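Local structure of uncharacterized protein (Archaeoglobus fulgidus, 3LOT) at residues D[13-18]-D[32-37]; D[49-54]-D[69-74]; D[63-68]-D[104-109]. The protein probably acts as a zinc-dependent beta-keto acid cleavage enzyme, consistent with 3-keto-5-aminohexanoate cleavage activity. All blocks are in the same frame, centred on the assembly; numbering follows the deposited sequence. Where two conformers were deposited one is given.

In the fold
The three contacts follow one another round part of a TIM-barrel fold, close to strand 48-54, which carries zinc ligands. Interaction 1 joins the loop after strand 7-13 to helix 31-43. Interaction 2 sets strand 48-54 against helix 65-78, and interaction 3 sets the start of that same helix against helix 103-107. Interaction 1 closes before the others open, while the segments of 2 and 3 alternate along the chain. Centres of 1 and 2 are about 8 Å apart, those of 2 and 3 about 9 Å, and those of 1 and 3 about 15 Å. Together they pack three helices round this part of the barrel; interactions 1 and 2 lie next to the zinc site.

Interaction 1: residues D[13-18]-D[32-37]; sequences AITGAI and DQIVEE
The loop 13-18 passes helix 31-43 with Ile-14 and Ile-34 as the closest backbone pair, 6.6 Å between their CA atoms. Ile-14 does most of the touching. With CG2 of Ile-14 anti to the backbone N (chi1 -62°), that methyl reaches both Ile-34 and Glu-37. It lies 3.9 Å from CG2 of Ile-34 and also meets CB of Glu-37. CD1 of Ile-14 comes to 3.8 Å from the backbone O of Glu-37. The Ile-14 and Ile-34 side chains meet at a slant. Thr-15 crosses Ile-34 at about a right angle, its methyl CG2 3.8 Å from CG1 of Ile-34. The hydroxyl of Thr-15 is hydrogen-bonded to Pro-28 O and Arg-54 NE instead, and the Glu-37 carboxylate accepts from Asn-276 N. Cut back to an alanine here, the loop would lose both CG2 and CD1, which would probably open a gap against Ile-34 and the Glu-37 backbone. Ile-51 of the next strand touches both isoleucines. This is a beta-alpha unit of a TIM barrel: an outer helix packs on the loop that leaves the strand before it, with Thr-15 near zinc ligand His-52.

Interaction 2: residues D[49-54]-D[69-74]; sequences VHIHAR and RYICRE. With ZN (zinc ion), chain P.
Ile-51 and Ile-71 face each other obliquely between strand 48-54 and helix 65-78. Their CG2 methyls meet at 3.8 Å. In both residues CG2 stands anti to the backbone N (chi1 -61° in Ile-51, -64° in Ile-71), which brings the two methyls together. The other branch of Ile-71 goes further along the strand. Its CD1 lies 4.1 Å from the backbone O of His-52 and makes a looser contact, 4.5 Å, with CB of Ala-53. That carbonyl of His-52 is buried here with no polar partner in the model. The residues on either side of Ile-51 in sequence, His-50 and His-52, send their imidazoles to the metal and not to the helix. NE2 of His-50 is 2.4 Å from the zinc ion and NE2 of His-52 is 2.3 Å from it. Glu-262 also binds the zinc, and Asn-84 OD1 is hydrogen-bonded to ND1 of His-50, which helps fix the turn of that ring. Ile-34 and Pro-31 of helix 31-43 touch Ile-71 as well. The chemistry is thus divided across the strand: apolar contacts hold one face to the helix, while alternate residues present nitrogen ligands to the zinc on the other side.

Interaction 3: residues D[63-68]-D[104-109]; sequences TDVEVF and VPALKP
Leu-107 makes the tight part of this contact, on the buried side. Its CD2 lies 3.8 Å from the backbone O of Phe-68 and 3.9 Å from CB of Phe-68. CD1, the other methyl of Leu-107, sits 4.1 Å from the backbone O of Val-65. Leucine methyls thus rest on the first turn of helix 65-78. Beyond CB the Phe-68 side chain leads away from helix 103-107. With CG anti to the carbonyl carbon (chi1 -81°), its ring goes towards Ala-53 and Val-85, and Thr-63 O lies in plane at its edge. The partly exposed side is looser. There Val-65 and Ala-106 face each other with their CB atoms 4.3 Å apart. Polar bonds at the two helix ends stay within their own segments. OD1 of Asp-64, the N-cap residue, accepts from Glu-66 N at 2.9 Å, met 35° out of the carboxylate plane. NZ of Lys-108 donates to Pro-105 O at 3.0 Å, on a lone pair in the carbonyl plane, and is also hydrogen-bonded to Asn-167 OD1. Arg-69 NH1 is hydrogen-bonded to Ala-106 O. The contact joins neighbouring outer helices of the barrel, with strands 48-54 and 82-85 against Phe-68 and helix 154-166 against Val-104 and Pro-105.

Interaction 1: residues D[13-18]-D[32-37]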
loop_
_atom_site.group_PDB
_atom_site.type_symbol
_atom_site.label_atom_id
_atom_site.label_comp_id
_atom_site.label_asym_id
_atom_site.label_seq_id
_atom_site.Cartn_x
_atom_site.Cartn_y
_atom_site.Cartn_z
ATOM N N ALA D 13 27.685 -10.002 -4.820
ATOM C CA ALA D 13 27.543 -11.431 -4.491
ATOM C C ALA D 13 28.194 -12.277 -5.591
ATOM O O ALA D 13 27.674 -12.398 -6.691
ATOM C CB ALA D 13 26.072 -11.793 -4.285
ATOM N N ILE D 14 29.339 -12.868 -5.274
ATOM C CA ILE D 14 30.274 -13.318 -6.304
ATOM C C ILE D 14 29.862 -14.604 -7.061
ATOM O O ILE D 14 30.066 -14.697 -8.294
ATOM C CB ILE D 14 31.688 -13.518 -5.710
ATOM C CG1 ILE D 14 32.251 -12.193 -5.155
ATOM C CG2 ILE D 14 32.667 -14.200 -6.722
ATOM C CD1 ILE D 14 32.362 -11.014 -6.167
ATOM N N THR D 15 29.334 -15.603 -6.346
ATOM C CA THR D 15 29.019 -16.852 -7.002
ATOM C C THR D 15 27.790 -17.622 -6.503
ATOM O O THR D 15 27.120 -18.280 -7.288
ATOM C CB THR D 15 30.281 -17.787 -7.139
ATOM O OG1 THR D 15 29.989 -18.874 -8.046
ATOM C CG2 THR D 15 30.786 -18.365 -5.823
ATOM N N GLY D 16 27.527 -17.586 -5.217
ATOM C CA GLY D 16 26.357 -18.276 -4.710
ATOM C C GLY D 16 26.391 -19.778 -4.829
ATOM O O GLY D 16 27.475 -20.411 -5.001
ATOM N N ALA D 17 25.182 -20.332 -4.742
ATOM C CA ALA D 17 24.922 -21.735 -4.776
ATOM C C ALA D 17 23.780 -22.097 -5.721
ATOM O O ALA D 17 23.452 -23.297 -5.862
ATOM C CB ALA D 17 24.610 -22.213 -3.360
ATOM N N ILE D 18 23.175 -21.109 -6.367
ATOM C CA ILE D 18 21.977 -21.357 -7.168
ATOM C C ILE D 18 22.375 -21.690 -8.594
ATOM O O ILE D 18 22.043 -22.769 -9.097
ATOM C CB ILE D 18 20.976 -20.175 -7.111
ATOM C CG1 ILE D 18 20.230 -20.146 -5.758
ATOM C CG2 ILE D 18 19.958 -20.302 -8.195
ATOM C CD1 ILE D 18 20.753 -21.057 -4.612
ATOM N N ASP D 32 40.268 -19.682 -6.629
ATOM C CA ASP D 32 41.065 -18.565 -7.143
ATOM C C ASP D 32 40.224 -17.654 -8.038
ATOM O O ASP D 32 40.428 -16.435 -8.042
ATOM C CB ASP D 32 42.299 -19.055 -7.885
ATOM C CG ASP D 32 43.373 -19.573 -6.953
ATOM O OD1 ASP D 32 43.471 -19.160 -5.757
ATOM O OD2 ASP D 32 44.161 -20.410 -7.434
ATOM N N GLN D 33 39.295 -18.236 -8.799
ATOM C CA GLN D 33 38.353 -17.423 -9.564
ATOM C C GLN D 33 37.461 -16.560 -8.680
ATOM O O GLN D 33 37.243 -15.398 -8.961
ATOM C CB GLN D 33 37.454 -18.296 -10.435
ATOM C CG GLN D 33 38.147 -18.894 -11.601
ATOM C CD GLN D 33 37.267 -19.896 -12.313
ATOM O OE1 GLN D 33 36.121 -20.123 -11.927
ATOM N NE2 GLN D 33 37.775 -20.441 -13.389
ATOM N N ILE D 34 36.954 -17.122 -7.598
ATOM C CA ILE D 34 36.152 -16.356 -6.651
ATOM C C ILE D 34 36.978 -15.201 -6.053
ATOM O O ILE D 34 36.490 -14.071 -5.957
ATOM C CB ILE D 34 35.530 -17.293 -5.533
ATOM C CG1 ILE D 34 34.531 -18.270 -6.135
ATOM C CG2 ILE D 34 34.873 -16.446 -4.403
ATOM C CD1 ILE D 34 34.383 -19.599 -5.285
ATOM N N VAL D 35 38.224 -15.483 -5.676
ATOM C CA VAL D 35 39.107 -14.472 -5.107
ATOM C C VAL D 35 39.334 -13.298 -6.088
ATOM O O VAL D 35 39.153 -12.147 -5.733
ATOM C CB VAL D 35 40.471 -15.078 -4.713
ATOM C CG1 VAL D 35 41.470 -13.963 -4.310
ATOM C CG2 VAL D 35 40.337 -16.092 -3.628
ATOM N N GLU D 36 39.688 -13.614 -7.327
ATOM C CA GLU D 36 39.974 -12.603 -8.342
ATOM C C GLU D 36 38.734 -11.780 -8.676
ATOM O O GLU D 36 38.816 -10.558 -8.808
ATOM C CB GLU D 36 40.556 -13.232 -9.613
ATOM C CG GLU D 36 41.967 -13.675 -9.464
ATOM C CD GLU D 36 42.898 -12.490 -9.096
ATOM O OE1 GLU D 36 42.870 -11.474 -9.871
ATOM O OE2 GLU D 36 43.648 -12.590 -8.049
ATOM N N GLU D 37 37.579 -12.435 -8.764
ATOM C CA GLU D 37 36.342 -11.719 -9.031
ATOM C C GLU D 37 35.920 -10.848 -7.869
ATOM O O GLU D 37 35.387 -9.795 -8.108
ATOM C CB GLU D 37 35.220 -12.691 -9.329
ATOM C CG GLU D 37 35.307 -13.254 -10.698
ATOM C CD GLU D 37 34.743 -12.273 -11.737
ATOM O OE1 GLU D 37 33.475 -12.227 -11.932
ATOM O OE2 GLU D 37 35.596 -11.569 -12.339
#

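Interaction 2: residues D[49-54]-D[69-74]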
loop_
_atom_site.group_PDB
_atom_site.type_symbol
_atom_site.label_atom_id
_atom_site.label_comp_id
_atom_site.label_asym_id
_atom_site.label_seq_id
_atom_site.Cartn_x
_atom_site.Cartn_y
_atom_site.Cartn_z
ATOM N N VAL D 49 31.776 -7.642 -0.481
ATOM C CA VAL D 49 31.622 -8.817 -1.297
ATOM C C VAL D 49 31.000 -9.943 -0.475
ATOM O O VAL D 49 31.322 -10.139 0.711
ATOM C CB VAL D 49 32.949 -9.278 -1.944
ATOM C CG1 VAL D 49 33.401 -8.260 -2.915
ATOM C CG2 VAL D 49 34.024 -9.601 -0.934
ATOM N N HIS D 50 30.118 -10.689 -1.125
ATOM C CA HIS D 50 29.457 -11.812 -0.491
ATOM C C HIS D 50 29.957 -13.134 -1.064
ATOM O O HIS D 50 29.884 -13.330 -2.248
ATOM C CB HIS D 50 27.962 -11.656 -0.653
ATOM C CG HIS D 50 27.192 -12.763 -0.053
ATOM N ND1 HIS D 50 27.258 -13.072 1.289
ATOM C CD2 HIS D 50 26.357 -13.672 -0.615
ATOM C CE1 HIS D 50 26.475 -14.106 1.529
ATOM N NE2 HIS D 50 25.900 -14.467 0.399
ATOM N N ILE D 51 30.487 -13.997 -0.191
ATOM C CA ILE D 51 31.269 -15.178 -0.590
ATOM C C ILE D 51 30.584 -16.515 -0.224
ATOM O O ILE D 51 30.174 -16.712 0.933
ATOM C CB ILE D 51 32.709 -15.139 0.042
ATOM C CG1 ILE D 51 33.491 -13.885 -0.439
ATOM C CG2 ILE D 51 33.500 -16.441 -0.234
ATOM C CD1 ILE D 51 33.558 -13.659 -1.958
ATOM N N HIS D 52 30.412 -17.370 -1.231
ATOM C CA HIS D 52 30.230 -18.815 -1.066
ATOM C C HIS D 52 31.480 -19.578 -1.543
ATOM O O HIS D 52 32.252 -19.083 -2.359
ATOM C CB HIS D 52 29.091 -19.346 -1.926
ATOM C CG HIS D 52 27.723 -18.886 -1.522
ATOM N ND1 HIS D 52 26.674 -19.766 -1.308
ATOM C CD2 HIS D 52 27.218 -17.645 -1.332
ATOM C CE1 HIS D 52 25.597 -19.085 -0.976
ATOM N NE2 HIS D 52 25.902 -17.801 -0.975
ATOM N N ALA D 53 31.626 -20.809 -1.062
ATOM C CA ALA D 53 32.638 -21.737 -1.569
ATOM C C ALA D 53 31.998 -22.697 -2.583
ATOM O O ALA D 53 30.809 -23.020 -2.493
ATOM C CB ALA D 53 33.229 -22.527 -0.408
ATOM N N ARG D 54 32.823 -23.169 -3.511
ATOM C CA ARG D 54 32.485 -24.198 -4.464
ATOM C C ARG D 54 33.686 -25.143 -4.581
ATOM O O ARG D 54 34.847 -24.716 -4.562
ATOM C CB ARG D 54 32.238 -23.595 -5.827
ATOM C CG ARG D 54 30.941 -22.852 -5.926
ATOM C CD ARG D 54 30.806 -22.261 -7.265
ATOM N NE ARG D 54 29.531 -21.569 -7.427
ATOM C CZ ARG D 54 28.354 -22.138 -7.688
ATOM N NH1 ARG D 54 28.188 -23.452 -7.775
ATOM N NH2 ARG D 54 27.295 -21.377 -7.790
ATOM N N ARG D 69 38.361 -20.509 4.172
ATOM C CA ARG D 69 39.510 -19.879 4.825
ATOM C C ARG D 69 40.489 -19.396 3.755
ATOM O O ARG D 69 40.985 -18.256 3.818
ATOM C CB ARG D 69 40.186 -20.787 5.833
ATOM C CG ARG D 69 41.225 -20.017 6.670
ATOM C CD ARG D 69 41.962 -20.876 7.626
ATOM N NE ARG D 69 41.109 -21.798 8.368
ATOM C CZ ARG D 69 40.409 -21.490 9.454
ATOM N NH1 ARG D 69 40.403 -20.248 9.952
ATOM N NH2 ARG D 69 39.692 -22.438 10.056
ATOM N N TYR D 70 40.721 -20.248 2.762
ATOM C CA TYR D 70 41.598 -19.900 1.662
ATOM C C TYR D 70 41.098 -18.684 0.894
ATOM O O TYR D 70 41.859 -17.740 0.684
ATOM C CB TYR D 70 41.803 -21.104 0.729
ATOM C CG TYR D 70 42.630 -20.802 -0.481
ATOM C CD1 TYR D 70 44.033 -20.912 -0.454
ATOM C CD2 TYR D 70 42.022 -20.416 -1.658
ATOM C CE1 TYR D 70 44.794 -20.627 -1.603
ATOM C CE2 TYR D 70 42.740 -20.119 -2.773
ATOM C CZ TYR D 70 44.123 -20.206 -2.758
ATOM O OH TYR D 70 44.809 -19.924 -3.921
ATOM N N ILE D 71 39.842 -18.721 0.453
ATOM C CA ILE D 71 39.247 -17.634 -0.330
ATOM C C ILE D 71 39.305 -16.292 0.414
ATOM O O ILE D 71 39.766 -15.271 -0.115
ATOM C CB ILE D 71 37.780 -17.930 -0.686
ATOM C CG1 ILE D 71 37.706 -19.156 -1.597
ATOM C CG2 ILE D 71 37.146 -16.745 -1.378
ATOM C CD1 ILE D 71 36.319 -19.629 -1.902
ATOM N N CYS D 72 38.929 -16.315 1.681
ATOM C CA CYS D 72 38.848 -15.062 2.456
ATOM C C CYS D 72 40.227 -14.507 2.738
ATOM O O CYS D 72 40.448 -13.306 2.628
ATOM C CB CYS D 72 38.046 -15.268 3.737
ATOM S SG CYS D 72 36.352 -15.642 3.342
ATOM N N ARG D 73 41.177 -15.386 3.049
ATOM C CA ARG D 73 42.522 -14.937 3.326
ATOM C C ARG D 73 43.153 -14.289 2.092
ATOM O O ARG D 73 43.814 -13.257 2.181
ATOM C CB ARG D 73 43.406 -16.102 3.799
ATOM C CG ARG D 73 44.860 -15.681 4.098
ATOM C CD ARG D 73 45.719 -16.852 4.634
ATOM N NE ARG D 73 45.593 -18.040 3.780
ATOM C CZ ARG D 73 45.115 -19.230 4.162
ATOM N NH1 ARG D 73 44.734 -19.470 5.413
ATOM N NH2 ARG D 73 45.060 -20.221 3.270
ATOM N N GLU D 74 42.950 -14.911 0.942
ATOM C CA GLU D 74 43.509 -14.411 -0.306
ATOM C C GLU D 74 42.863 -13.112 -0.741
ATOM O O GLU D 74 43.556 -12.245 -1.277
ATOM C CB GLU D 74 43.388 -15.481 -1.407
ATOM C CG GLU D 74 44.276 -16.717 -1.159
ATOM C CD GLU D 74 45.744 -16.447 -1.468
ATOM O OE1 GLU D 74 46.036 -16.006 -2.590
ATOM O OE2 GLU D 74 46.603 -16.675 -0.606
HETATM ZN ZN ZN P . 24.439 -16.006 -0.787
#

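Interaction 3: residues D[63-68]-D[104-109]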
loop_
_atom_site.group_PDB
_atom_site.type_symbol
_atom_site.label_atom_id
_atom_site.label_comp_id
_atom_site.label_asym_id
_atom_site.label_seq_id
_atom_site.Cartn_x
_atom_site.Cartn_y
_atom_site.Cartn_z
ATOM N N THR D 63 30.391 -26.418 1.872
ATOM C CA THR D 63 30.493 -25.643 3.103
ATOM C C THR D 63 31.914 -25.683 3.686
ATOM O O THR D 63 32.183 -24.986 4.645
ATOM C CB THR D 63 29.528 -26.175 4.143
ATOM O OG1 THR D 63 29.798 -27.560 4.333
ATOM C CG2 THR D 63 28.066 -26.017 3.673
ATOM N N ASP D 64 32.806 -26.483 3.094
ATOM C CA ASP D 64 34.176 -26.705 3.588
ATOM C C ASP D 64 34.863 -25.415 4.087
ATOM O O ASP D 64 35.195 -24.539 3.312
ATOM C CB ASP D 64 34.984 -27.388 2.491
ATOM C CG ASP D 64 36.438 -27.701 2.886
ATOM O OD1 ASP D 64 36.974 -27.294 3.938
ATOM O OD2 ASP D 64 37.074 -28.406 2.084
ATOM N N VAL D 65 35.055 -25.295 5.399
ATOM C CA VAL D 65 35.581 -24.054 5.965
ATOM C C VAL D 65 37.035 -23.808 5.559
ATOM O O VAL D 65 37.488 -22.667 5.562
ATOM C CB VAL D 65 35.432 -23.956 7.526
ATOM C CG1 VAL D 65 33.961 -24.043 7.943
ATOM C CG2 VAL D 65 36.280 -25.008 8.224
ATOM N N GLU D 66 37.782 -24.853 5.212
ATOM C CA GLU D 66 39.125 -24.624 4.685
ATOM C C GLU D 66 39.140 -23.937 3.325
ATOM O O GLU D 66 40.075 -23.164 3.040
ATOM C CB GLU D 66 39.962 -25.888 4.667
ATOM C CG GLU D 66 40.394 -26.347 6.100
ATOM C CD GLU D 66 40.293 -25.275 7.230
ATOM O OE1 GLU D 66 40.887 -24.163 7.118
ATOM O OE2 GLU D 66 39.636 -25.593 8.265
ATOM N N VAL D 67 38.094 -24.167 2.536
ATOM C CA VAL D 67 37.955 -23.482 1.250
ATOM C C VAL D 67 37.544 -22.031 1.481
ATOM O O VAL D 67 38.130 -21.082 0.926
ATOM C CB VAL D 67 36.956 -24.230 0.300
ATOM C CG1 VAL D 67 36.804 -23.495 -1.036
ATOM C CG2 VAL D 67 37.455 -25.710 0.056
ATOM N N PHE D 68 36.548 -21.835 2.323
ATOM C CA PHE D 68 36.332 -20.475 2.847
ATOM C C PHE D 68 37.584 -19.793 3.375
ATOM O O PHE D 68 37.817 -18.610 3.092
ATOM C CB PHE D 68 35.292 -20.467 3.949
ATOM C CG PHE D 68 33.897 -20.486 3.441
ATOM C CD1 PHE D 68 33.328 -19.323 2.931
ATOM C CD2 PHE D 68 33.150 -21.647 3.481
ATOM C CE1 PHE D 68 32.031 -19.302 2.472
ATOM C CE2 PHE D 68 31.852 -21.654 3.038
ATOM C CZ PHE D 68 31.276 -20.470 2.521
ATOM N N VAL D 104 31.483 -19.352 10.942
ATOM C CA VAL D 104 31.515 -18.135 11.783
ATOM C C VAL D 104 32.545 -18.262 12.925
ATOM O O VAL D 104 33.389 -17.383 13.070
ATOM C CB VAL D 104 30.102 -17.655 12.196
ATOM C CG1 VAL D 104 30.157 -16.500 13.176
ATOM C CG2 VAL D 104 29.292 -17.233 10.922
ATOM N N PRO D 105 32.550 -19.376 13.661
ATOM C CA PRO D 105 33.592 -19.550 14.665
ATOM C C PRO D 105 34.978 -19.867 14.082
ATOM O O PRO D 105 36.003 -19.477 14.665
ATOM C CB PRO D 105 33.067 -20.720 15.509
ATOM C CG PRO D 105 32.058 -21.380 14.639
ATOM C CD PRO D 105 31.416 -20.263 13.937
ATOM N N ALA D 106 35.011 -20.536 12.938
ATOM C CA ALA D 106 36.279 -20.794 12.248
ATOM C C ALA D 106 36.947 -19.505 11.749
ATOM O O ALA D 106 38.151 -19.274 11.976
ATOM C CB ALA D 106 36.083 -21.789 11.125
ATOM N N LEU D 107 36.180 -18.672 11.047
ATOM C CA LEU D 107 36.730 -17.475 10.398
ATOM C C LEU D 107 36.509 -16.168 11.159
ATOM O O LEU D 107 37.212 -15.196 10.900
ATOM C CB LEU D 107 36.214 -17.316 8.949
ATOM C CG LEU D 107 36.917 -18.110 7.829
ATOM C CD1 LEU D 107 36.822 -19.550 8.069
ATOM C CD2 LEU D 107 36.346 -17.751 6.481
ATOM N N LYS D 108 35.548 -16.128 12.068
ATOM C CA LYS D 108 35.162 -14.879 12.757
ATOM C C LYS D 108 35.108 -13.676 11.824
ATOM O O LYS D 108 35.831 -12.707 11.997
ATOM C CB LYS D 108 36.111 -14.625 13.937
ATOM C CG LYS D 108 36.189 -15.759 14.916
ATOM C CD LYS D 108 37.221 -15.472 15.982
ATOM C CE LYS D 108 37.009 -16.246 17.238
ATOM N NZ LYS D 108 36.838 -17.699 16.984
ATOM N N PRO D 109 34.260 -13.746 10.783
ATOM C CA PRO D 109 34.189 -12.658 9.842
ATOM C C PRO D 109 33.500 -11.442 10.448
ATOM O O PRO D 109 32.829 -11.540 11.484
ATOM C CB PRO D 109 33.314 -13.224 8.692
ATOM C CG PRO D 109 32.445 -14.254 9.364
ATOM C CD PRO D 109 33.286 -14.816 10.489
#